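Local structure of prophage pi2 protein 01, integrase (Lactococcus lactis, 3LYS) at residues Ile4-Phe12 and Leu39-Ser49; Gly31-Leu39 and Ser71-Val79. The protein probably binds DNA and takes part in prophage integration and recombination as a phage integrase, of which this chain is the helical N-terminal core-binding part. The protein carries 1 engineered substitution. All coordinates share one frame; numbering follows the deposited sequence.

Both interactions lie in one small helical unit, the core-binding domain of the integrase, and their centres are about 13 Å apart. Both use helix 26-42. Interaction 1 joins residues 4-12, which lead into helix 8-19, to the end of helix 26-42 and the loop after it. Interaction 2 sets the middle of helix 26-42 against helix 69-88. Along the chain the segments alternate, so helix 26-42 is held by an earlier partner and a later one. Leu39 belongs to both contacts. Phe12 also bridges them: Phe12 CZ lies 3.6 Å from Thr35 CG2. Leu39 and Phe12 thus link the packing of the three helices.

Interaction 1: Ile4-Phe12 and Leu39-Ser49; sequences IKQEISEYF and LKTYMPNVLIS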
# COMPACT_ATOMS: atom_id res chain seq x y z
N ILE A 4 -9.35 2.37 -13.56
CA ILE A 4 -8.44 3.06 -12.62
C ILE A 4 -7.02 3.20 -13.15
O ILE A 4 -6.19 2.29 -13.05
CB ILE A 4 -8.36 2.34 -11.22
CG1 ILE A 4 -7.39 3.09 -10.29
CG2 ILE A 4 -7.86 0.91 -11.40
CD1 ILE A 4 -7.81 4.50 -9.91
N LYS A 5 -6.74 4.37 -13.73
CA LYS A 5 -5.43 4.67 -14.28
C LYS A 5 -4.77 5.75 -13.44
O LYS A 5 -5.16 6.92 -13.48
CB LYS A 5 -5.55 5.12 -15.74
CG LYS A 5 -5.64 3.99 -16.76
CD LYS A 5 -4.36 3.15 -16.77
CE LYS A 5 -4.38 2.10 -17.88
NZ LYS A 5 -4.46 2.71 -19.24
N GLN A 6 -3.76 5.36 -12.67
CA GLN A 6 -3.06 6.31 -11.82
C GLN A 6 -1.88 5.61 -11.13
O GLN A 6 -1.80 4.38 -11.13
CB GLN A 6 -4.03 6.88 -10.79
CG GLN A 6 -3.56 8.11 -10.06
CD GLN A 6 -4.36 8.35 -8.81
OE1 GLN A 6 -5.47 7.84 -8.66
NE2 GLN A 6 -3.80 9.12 -7.89
N GLU A 7 -0.95 6.37 -10.55
CA GLU A 7 0.18 5.76 -9.87
C GLU A 7 -0.23 5.30 -8.50
O GLU A 7 -0.95 6.00 -7.82
CB GLU A 7 1.32 6.75 -9.70
CG GLU A 7 1.76 7.37 -10.99
CD GLU A 7 3.05 8.14 -10.83
OE1 GLU A 7 3.40 8.87 -11.79
OE2 GLU A 7 3.71 8.00 -9.76
N ILE A 8 0.23 4.13 -8.09
CA ILE A 8 -0.11 3.63 -6.78
C ILE A 8 0.23 4.66 -5.71
O ILE A 8 -0.59 4.94 -4.83
CB ILE A 8 0.66 2.34 -6.49
CG1 ILE A 8 0.40 1.88 -5.06
CG2 ILE A 8 2.15 2.56 -6.73
CD1 ILE A 8 -0.99 1.37 -4.84
N SER A 9 1.43 5.23 -5.77
CA SER A 9 1.86 6.21 -4.77
C SER A 9 0.92 7.40 -4.73
O SER A 9 0.38 7.74 -3.68
CB SER A 9 3.30 6.69 -5.06
OG SER A 9 3.49 7.04 -6.43
N GLU A 10 0.72 8.02 -5.90
CA GLU A 10 -0.15 9.18 -6.02
C GLU A 10 -1.53 8.94 -5.44
O GLU A 10 -2.04 9.74 -4.65
CB GLU A 10 -0.27 9.55 -7.49
CG GLU A 10 -0.85 10.91 -7.69
CD GLU A 10 -0.82 11.32 -9.14
OE1 GLU A 10 0.28 11.35 -9.74
OE2 GLU A 10 -1.91 11.62 -9.68
N TYR A 11 -2.14 7.84 -5.85
CA TYR A 11 -3.45 7.47 -5.37
C TYR A 11 -3.47 7.31 -3.86
O TYR A 11 -4.35 7.83 -3.19
CB TYR A 11 -3.91 6.17 -6.02
CG TYR A 11 -5.07 5.52 -5.31
CD1 TYR A 11 -4.85 4.52 -4.37
CD2 TYR A 11 -6.38 5.96 -5.52
CE1 TYR A 11 -5.90 3.97 -3.64
CE2 TYR A 11 -7.44 5.42 -4.80
CZ TYR A 11 -7.19 4.43 -3.86
OH TYR A 11 -8.23 3.91 -3.14
N PHE A 12 -2.50 6.60 -3.30
CA PHE A 12 -2.48 6.40 -1.85
C PHE A 12 -2.63 7.73 -1.12
O PHE A 12 -3.43 7.85 -0.20
CB PHE A 12 -1.19 5.69 -1.42
CG PHE A 12 -1.18 5.26 0.02
CD1 PHE A 12 -0.65 6.07 1.01
CD2 PHE A 12 -1.72 4.03 0.40
CE1 PHE A 12 -0.65 5.67 2.35
CE2 PHE A 12 -1.73 3.62 1.73
CZ PHE A 12 -1.19 4.44 2.70
N LEU A 39 6.01 3.85 -0.30
CA LEU A 39 5.42 3.59 -1.60
C LEU A 39 6.15 4.34 -2.71
O LEU A 39 6.45 3.77 -3.75
CB LEU A 39 3.94 3.98 -1.57
CG LEU A 39 2.96 3.05 -2.27
CD1 LEU A 39 3.14 1.63 -1.80
CD2 LEU A 39 1.55 3.52 -1.99
N LYS A 40 6.48 5.61 -2.49
CA LYS A 40 7.16 6.38 -3.52
C LYS A 40 8.52 5.80 -3.87
O LYS A 40 8.97 5.89 -5.01
CB LYS A 40 7.31 7.84 -3.08
CG LYS A 40 6.01 8.60 -2.94
CD LYS A 40 6.28 10.06 -2.67
CE LYS A 40 4.98 10.85 -2.54
NZ LYS A 40 5.24 12.29 -2.22
N THR A 41 9.15 5.20 -2.87
CA THR A 41 10.48 4.59 -3.04
C THR A 41 10.39 3.24 -3.75
O THR A 41 10.71 3.12 -4.93
CB THR A 41 11.14 4.38 -1.66
OG1 THR A 41 11.17 5.62 -0.95
CG2 THR A 41 12.55 3.87 -1.83
N TYR A 42 9.95 2.22 -3.02
CA TYR A 42 9.83 0.88 -3.57
C TYR A 42 8.96 0.74 -4.81
O TYR A 42 9.19 -0.15 -5.63
CB TYR A 42 9.32 -0.06 -2.49
CG TYR A 42 10.32 -0.22 -1.39
CD1 TYR A 42 11.24 -1.26 -1.42
CD2 TYR A 42 10.37 0.67 -0.34
CE1 TYR A 42 12.17 -1.41 -0.41
CE2 TYR A 42 11.30 0.54 0.67
CZ TYR A 42 12.20 -0.51 0.63
OH TYR A 42 13.11 -0.68 1.64
N MSE A 43 7.97 1.60 -4.96
CA MSE A 43 7.10 1.54 -6.12
C MSE A 43 6.99 2.89 -6.78
O MSE A 43 6.01 3.60 -6.58
CB MSE A 43 5.71 1.06 -5.72
CG MSE A 43 5.65 -0.39 -5.34
SE MSE A 43 3.86 -0.91 -4.88
CE MSE A 43 3.07 -0.91 -6.64
N PRO A 44 7.99 3.26 -7.58
CA PRO A 44 7.99 4.54 -8.27
C PRO A 44 6.81 4.76 -9.21
O PRO A 44 5.66 4.89 -8.77
CB PRO A 44 9.32 4.52 -9.02
CG PRO A 44 9.45 3.08 -9.36
CD PRO A 44 9.10 2.42 -8.05
N ASN A 45 7.08 4.81 -10.51
CA ASN A 45 6.01 5.06 -11.46
C ASN A 45 5.05 3.89 -11.66
O ASN A 45 4.43 3.75 -12.71
CB ASN A 45 6.61 5.49 -12.79
CG ASN A 45 7.44 6.74 -12.67
OD1 ASN A 45 6.92 7.80 -12.33
ND2 ASN A 45 8.73 6.63 -12.92
N VAL A 46 4.92 3.07 -10.63
CA VAL A 46 4.04 1.91 -10.69
C VAL A 46 2.56 2.30 -10.79
O VAL A 46 2.03 2.98 -9.91
CB VAL A 46 4.25 1.02 -9.45
CG1 VAL A 46 3.65 -0.35 -9.70
CG2 VAL A 46 5.73 0.93 -9.13
N LEU A 47 1.90 1.88 -11.87
CA LEU A 47 0.48 2.17 -12.05
C LEU A 47 -0.37 1.12 -11.38
O LEU A 47 -0.15 -0.08 -11.52
CB LEU A 47 0.11 2.22 -13.52
CG LEU A 47 0.02 3.61 -14.11
CD1 LEU A 47 1.37 4.28 -14.03
CD2 LEU A 47 -0.46 3.51 -15.55
N ILE A 48 -1.37 1.59 -10.65
CA ILE A 48 -2.27 0.72 -9.92
C ILE A 48 -2.81 -0.43 -10.81
O ILE A 48 -3.00 -1.56 -10.34
CB ILE A 48 -3.41 1.56 -9.35
CG1 ILE A 48 -4.28 0.73 -8.42
CG2 ILE A 48 -4.21 2.16 -10.49
CD1 ILE A 48 -3.64 0.48 -7.08
N SER A 49 -3.02 -0.14 -12.09
CA SER A 49 -3.55 -1.14 -13.03
C SER A 49 -2.51 -2.12 -13.55
O SER A 49 -2.84 -3.03 -14.31
CB SER A 49 -4.19 -0.43 -14.22
OG SER A 49 -3.22 0.28 -14.94
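Ile8 and Ile48 meet through their CD1 methyls, 3.6 Å apart, with the two side chains crossing at about a right angle. Ile8 is the hub of the contact. Its CG1 is anti to the backbone N (chi1 175°), and Ile8 CG1 faces Leu39 CD2 at 3.7 Å. Its CG2 packs on the CE methyl of the selenomethionine Met43 and on Val46 CB. A bend at the last torsion (chi3 73°) turns the Met43 CE methyl to Ile8 CG2. Leu39 CD2 also touches Phe12 CB, at 3.5 Å. At the far end, Ile48 CG2 lies against Ile4 CG1.

Two backbone bonds tie the run into helix 8-19 to the loop after helix 26-42. Ile48 N donates to Gln6 O at 2.9 Å, and Ile8 N donates to Val46 O at 2.8 Å. Both are nearly straight. They flank a single beta bridge between Glu7 and Leu47, with no sheet beyond it. Glu7 is also the N-cap residue of helix 8-19. The Glu7 and Asn45 side chains lie side by side, with the carboxylate and amide planes 82° apart, and no hydrogen bond joins them.

The contact joins the entry of helix 8-19 to the exit of helix 26-42. Leu86 of helix 69-88 touches Tyr11 and Ile48, and Ile51, in a loop, touches Ile8, Met43 and Val46.

Interaction 2: Gly31-Leu39 and Ser71-Val79; sequences GYEQTLKYL and STKGFHTRV
Arg78 lies across the Tyr32 ring and reaches on to Thr35. Arg78 CD sits over the centre of the Tyr32 ring face, 3.7 Å from the centroid, a CH-pi contact. The guanidinium itself is too distant for more than a weak cation-pi attraction, and its plane is 51° from that of the ring. A bend at chi3 turns NE toward the other helix, where Arg78 NE donates to Thr35 OG1 at 2.6 Å. The hydroxyl lies 21° out of the guanidinium plane.

Thr35 is a knob in a hole formed by Gly74, Phe75, Arg78 and Val79. Its two branches divide the work: OG1 takes the arginine, while Thr35 CG2 meets Phe75 CD1 at 3.5 Å and also Val79 CG2. Leu39 CD1 comes to the edge of the Phe75 ring, 3.4 Å from Phe75 CZ. Tyr38 CB packs obliquely on the same ring.

Phe63 and Leu60 of helix 53-64 also pack on Phe75. The segment axes cross at -92°, with a closest approach of 9.7 Å. Such near-perpendicular helix packing suits the compact helical bundle of the core-binding domain of phage integrases.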
# COMPACT_ATOMS: atom_id res chain seq x y z
N GLY A 31 1.77 7.21 10.33
CA GLY A 31 1.99 5.92 9.69
C GLY A 31 1.67 5.93 8.22
O GLY A 31 2.44 5.41 7.40
N TYR A 32 0.53 6.51 7.87
CA TYR A 32 0.13 6.58 6.48
C TYR A 32 1.08 7.46 5.68
O TYR A 32 1.35 7.19 4.51
CB TYR A 32 -1.31 7.11 6.37
CG TYR A 32 -2.35 6.14 6.89
CD1 TYR A 32 -2.48 5.89 8.26
CD2 TYR A 32 -3.20 5.46 6.01
CE1 TYR A 32 -3.42 4.98 8.74
CE2 TYR A 32 -4.14 4.55 6.49
CZ TYR A 32 -4.24 4.31 7.85
OH TYR A 32 -5.17 3.42 8.33
N GLU A 33 1.61 8.50 6.31
CA GLU A 33 2.54 9.37 5.61
C GLU A 33 3.80 8.58 5.30
O GLU A 33 4.39 8.74 4.23
CB GLU A 33 2.86 10.59 6.46
CG GLU A 33 1.66 11.21 7.13
CD GLU A 33 1.89 12.66 7.50
OE1 GLU A 33 1.86 13.52 6.59
OE2 GLU A 33 2.10 12.93 8.71
N GLN A 34 4.20 7.73 6.25
CA GLN A 34 5.39 6.89 6.10
C GLN A 34 5.15 5.87 5.00
O GLN A 34 5.97 5.70 4.09
CB GLN A 34 5.69 6.14 7.41
CG GLN A 34 6.92 5.24 7.32
CD GLN A 34 8.19 6.01 6.98
OE1 GLN A 34 8.74 6.73 7.82
NE2 GLN A 34 8.65 5.87 5.74
N THR A 35 4.03 5.19 5.10
CA THR A 35 3.67 4.20 4.10
C THR A 35 3.66 4.86 2.73
O THR A 35 4.08 4.26 1.74
CB THR A 35 2.31 3.60 4.44
OG1 THR A 35 2.42 2.89 5.68
CG2 THR A 35 1.86 2.65 3.36
N LEU A 36 3.19 6.10 2.67
CA LEU A 36 3.16 6.85 1.43
C LEU A 36 4.58 6.98 0.92
O LEU A 36 4.89 6.64 -0.21
CB LEU A 36 2.56 8.24 1.65
CG LEU A 36 2.88 9.27 0.55
CD1 LEU A 36 2.29 8.83 -0.77
CD2 LEU A 36 2.33 10.62 0.96
N LYS A 37 5.45 7.50 1.78
CA LYS A 37 6.87 7.69 1.46
C LYS A 37 7.44 6.39 0.92
O LYS A 37 7.99 6.34 -0.18
CB LYS A 37 7.62 8.11 2.73
CG LYS A 37 9.08 8.49 2.56
CD LYS A 37 9.67 9.07 3.86
CE LYS A 37 11.14 9.46 3.69
NZ LYS A 37 11.69 10.17 4.88
N TYR A 38 7.30 5.33 1.71
CA TYR A 38 7.78 4.01 1.31
C TYR A 38 7.30 3.70 -0.10
O TYR A 38 8.08 3.33 -0.97
CB TYR A 38 7.24 2.94 2.26
CG TYR A 38 7.96 2.86 3.58
CD1 TYR A 38 7.31 2.42 4.72
CD2 TYR A 38 9.32 3.17 3.69
CE1 TYR A 38 7.97 2.27 5.92
CE2 TYR A 38 10.00 3.02 4.91
CZ TYR A 38 9.29 2.57 6.02
OH TYR A 38 9.92 2.36 7.22
N LEU A 39 6.01 3.85 -0.30
CA LEU A 39 5.42 3.59 -1.60
C LEU A 39 6.15 4.34 -2.71
O LEU A 39 6.45 3.77 -3.75
CB LEU A 39 3.94 3.98 -1.57
CG LEU A 39 2.96 3.05 -2.27
CD1 LEU A 39 3.14 1.63 -1.80
CD2 LEU A 39 1.55 3.52 -1.99
N SER A 71 7.25 -3.94 10.97
CA SER A 71 7.29 -2.78 10.08
C SER A 71 6.75 -3.08 8.69
O SER A 71 5.91 -2.35 8.15
CB SER A 71 8.72 -2.25 9.97
OG SER A 71 8.82 -1.17 9.06
N THR A 72 7.25 -4.15 8.10
CA THR A 72 6.82 -4.52 6.77
C THR A 72 5.31 -4.80 6.80
O THR A 72 4.59 -4.48 5.86
CB THR A 72 7.64 -5.74 6.26
OG1 THR A 72 7.26 -6.07 4.91
CG2 THR A 72 7.42 -6.93 7.17
N LYS A 73 4.83 -5.37 7.91
CA LYS A 73 3.41 -5.68 8.09
C LYS A 73 2.55 -4.43 8.02
O LYS A 73 1.53 -4.41 7.34
CB LYS A 73 3.16 -6.32 9.45
CG LYS A 73 1.70 -6.67 9.68
CD LYS A 73 1.50 -7.23 11.07
CE LYS A 73 0.31 -8.18 11.12
NZ LYS A 73 0.54 -9.40 10.27
N GLY A 74 2.97 -3.42 8.78
CA GLY A 74 2.27 -2.15 8.82
C GLY A 74 2.13 -1.56 7.43
O GLY A 74 1.09 -1.01 7.08
N PHE A 75 3.19 -1.67 6.63
CA PHE A 75 3.16 -1.15 5.27
C PHE A 75 2.05 -1.84 4.49
O PHE A 75 1.13 -1.19 3.98
CB PHE A 75 4.49 -1.44 4.59
CG PHE A 75 4.49 -1.11 3.14
CD1 PHE A 75 4.32 0.19 2.71
CD2 PHE A 75 4.67 -2.09 2.18
CE1 PHE A 75 4.34 0.50 1.36
CE2 PHE A 75 4.69 -1.78 0.83
CZ PHE A 75 4.52 -0.50 0.42
N HIS A 76 2.14 -3.16 4.41
CA HIS A 76 1.17 -3.98 3.70
C HIS A 76 -0.26 -3.64 4.12
O HIS A 76 -1.06 -3.13 3.33
CB HIS A 76 1.46 -5.46 3.95
CG HIS A 76 0.36 -6.37 3.47
ND1 HIS A 76 -0.02 -6.45 2.16
CD2 HIS A 76 -0.41 -7.26 4.14
CE1 HIS A 76 -0.98 -7.34 2.02
NE2 HIS A 76 -1.24 -7.85 3.22
N THR A 77 -0.57 -3.91 5.38
CA THR A 77 -1.90 -3.62 5.88
C THR A 77 -2.45 -2.27 5.39
O THR A 77 -3.52 -2.22 4.79
CB THR A 77 -1.92 -3.71 7.42
OG1 THR A 77 -3.06 -3.01 7.93
CG2 THR A 77 -0.66 -3.13 7.99
N ARG A 78 -1.71 -1.18 5.62
CA ARG A 78 -2.16 0.14 5.19
C ARG A 78 -2.40 0.23 3.67
O ARG A 78 -3.40 0.78 3.23
CB ARG A 78 -1.16 1.22 5.63
CG ARG A 78 -1.28 1.60 7.12
CD ARG A 78 -0.48 2.84 7.51
NE ARG A 78 0.91 2.56 7.83
CZ ARG A 78 1.31 1.81 8.86
NH1 ARG A 78 2.61 1.61 9.08
NH2 ARG A 78 0.42 1.26 9.67
N VAL A 79 -1.50 -0.32 2.88
CA VAL A 79 -1.69 -0.28 1.44
C VAL A 79 -2.94 -1.07 1.08
O VAL A 79 -3.73 -0.67 0.23
CB VAL A 79 -0.53 -0.92 0.70
CG1 VAL A 79 -0.78 -0.86 -0.79
CG2 VAL A 79 0.78 -0.23 1.06